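Local structure of HIAXHD3 (Humicola insolens, 3ZXK) at residues L45-Y48 with H52-P55. The protein probably removes arabinofuranose side chains from arabinoxylan, as an exo-acting family 43 arabinofuranosidase. Residues are numbered along the deposited sequence; the frame is centred on the assembly and turned at random. Where two conformers were deposited one is given.
Sequences LKSY and HWTP
Ser47 lays its CB over one face of the Trp53 indole, 3.5 Å from the centroid of the six-membered ring and only 13° off its normal, a CH-pi contact. A serine suits this place: its small methylene lets the ring come close, while in the conformer given OG, swung anti to the backbone N (chi1 -174°), donates to His52 O at 2.9 Å from well above the carbonyl plane and also bonds Asp49 N. The serine has a second conformer, so this grip may be partial. Leu45 CB comes near Trp53 CE3 obliquely, at 3.8 Å. The tightest packing lies at the far end, where Leu45 CD2 presses on Pro55, 3.5 Å from CB and closer still to CA; both are compact apolar groups fit for a packed face.

These residues belong to an antiparallel beta hairpin, strands 41-47 and 54-58, at the outer edge of a four-stranded sheet, as in a blade of the five-bladed beta-propeller of family 43. Lys46 and Thr54 form its hydrogen-bonded pair, Lys46 N to Thr54 O at 2.8 Å and Thr54 N to Lys46 O at 2.9 Å. The broad, flat indole covers Ser47 and meets Tyr31 edge-to-face; with an alanine in place of Trp53 both would probably lose the ring they pack against, opening a gap beside Leu45.

Buried Lys46 is firmly paired: its long, extended chain carries NZ to Tyr48 OH at 3.1 Å and into salt bridges with Glu123 and Glu314, and Tyr48 OH shares the Glu123 carboxylate. The looser, wetter side is toward Thr54 and His52. One water donates to Lys46 O and bonds Thr54 OG1, a short polar branch suited to partial exposure. At the turn end a second joins Tyr48 N and His52 O, where exposed His52 bonds Asp49 through ND1.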
loop_
_atom_site.group_PDB
_atom_site.type_symbol
_atom_site.label_atom_id
_atom_site.label_comp_id
_atom_site.label_asym_id
_atom_site.label_seq_id
_atom_site.Cartn_x
_atom_site.Cartn_y
_atom_site.Cartn_z
ATOM N N LEU A 45 -1.994 4.294 -8.315
ATOM C CA LEU A 45 -0.780 4.531 -9.091
ATOM C C LEU A 45 -1.116 4.640 -10.555
ATOM O O LEU A 45 -2.130 4.088 -11.027
ATOM C CB LEU A 45 0.249 3.417 -8.878
ATOM C CG LEU A 45 0.460 2.900 -7.436
ATOM C CD1 LEU A 45 1.340 1.658 -7.491
ATOM C CD2 LEU A 45 1.086 3.971 -6.566
ATOM N N LYS A 46 -0.253 5.350 -11.280
ATOM C CA LYS A 46 -0.434 5.594 -12.691
ATOM C C LYS A 46 0.814 5.136 -13.453
ATOM O O LYS A 46 1.947 5.281 -12.955
ATOM C CB LYS A 46 -0.636 7.093 -12.867
ATOM C CG LYS A 46 -0.403 7.645 -14.236
ATOM C CD LYS A 46 -0.527 9.150 -14.254
ATOM C CE LYS A 46 -0.549 9.601 -15.703
ATOM N NZ LYS A 46 -0.766 11.062 -15.817
ATOM N N SER A 47 0.591 4.593 -14.645
ATOM C CA SER A 47 1.659 4.198 -15.567
ATOM C C SER A 47 1.242 4.364 -17.014
ATOM O O SER A 47 0.081 4.272 -17.322
ATOM C CB SER A 47 2.037 2.732 -15.365
ATOM O OG SER A 47 3.149 2.422 -16.172
ATOM N N TYR A 48 2.219 4.532 -17.892
ATOM C CA TYR A 48 1.954 4.546 -19.326
ATOM C C TYR A 48 2.352 3.228 -19.987
ATOM O O TYR A 48 2.031 2.993 -21.159
ATOM C CB TYR A 48 2.668 5.718 -20.004
ATOM C CG TYR A 48 2.168 7.069 -19.589
ATOM C CD1 TYR A 48 0.970 7.572 -20.092
ATOM C CD2 TYR A 48 2.899 7.867 -18.681
ATOM C CE1 TYR A 48 0.523 8.843 -19.717
ATOM C CE2 TYR A 48 2.451 9.131 -18.302
ATOM C CZ TYR A 48 1.261 9.601 -18.821
ATOM O OH TYR A 48 0.809 10.850 -18.458
ATOM N N HIS A 52 6.608 1.453 -15.195
ATOM C CA HIS A 52 7.037 2.561 -14.352
ATOM C C HIS A 52 5.828 3.235 -13.768
ATOM O O HIS A 52 5.027 3.840 -14.496
ATOM C CB HIS A 52 7.852 3.534 -15.189
ATOM C CG HIS A 52 9.054 2.898 -15.849
ATOM N ND1 HIS A 52 9.056 2.494 -17.136
ATOM C CD2 HIS A 52 10.305 2.578 -15.336
ATOM C CE1 HIS A 52 10.262 1.966 -17.443
ATOM N NE2 HIS A 52 11.027 2.017 -16.343
ATOM N N TRP A 53 5.672 3.105 -12.456
ATOM C CA TRP A 53 4.468 3.531 -11.742
ATOM C C TRP A 53 4.785 4.709 -10.861
ATOM O O TRP A 53 5.872 4.755 -10.252
ATOM C CB TRP A 53 3.958 2.400 -10.882
ATOM C CG TRP A 53 3.483 1.234 -11.674
ATOM C CD1 TRP A 53 4.202 0.111 -12.053
ATOM C CD2 TRP A 53 2.150 1.055 -12.229
ATOM N NE1 TRP A 53 3.411 -0.760 -12.756
ATOM C CE2 TRP A 53 2.157 -0.241 -12.913
ATOM C CE3 TRP A 53 0.978 1.806 -12.208
ATOM C CZ2 TRP A 53 1.025 -0.738 -13.555
ATOM C CZ3 TRP A 53 -0.144 1.308 -12.878
ATOM C CH2 TRP A 53 -0.123 0.060 -13.521
ATOM N N THR A 54 3.827 5.632 -10.748
ATOM C CA THR A 54 3.926 6.836 -9.917
ATOM C C THR A 54 2.612 6.952 -9.143
ATOM O O THR A 54 1.542 6.809 -9.756
ATOM C CB THR A 54 4.054 8.093 -10.792
ATOM O OG1 THR A 54 5.246 8.010 -11.587
ATOM C CG2 THR A 54 4.104 9.352 -9.933
ATOM N N PRO A 55 2.676 7.189 -7.815
ATOM C CA PRO A 55 1.417 7.347 -7.055
ATOM C C PRO A 55 0.770 8.698 -7.369
ATOM O O PRO A 55 1.484 9.717 -7.464
ATOM C CB PRO A 55 1.868 7.238 -5.588
ATOM C CG PRO A 55 3.293 7.636 -5.599
ATOM C CD PRO A 55 3.872 7.373 -6.961
HETATM O O HOH W 1 4.178 7.099 -14.136
HETATM O O HOH W 2 4.841 5.252 -16.881
#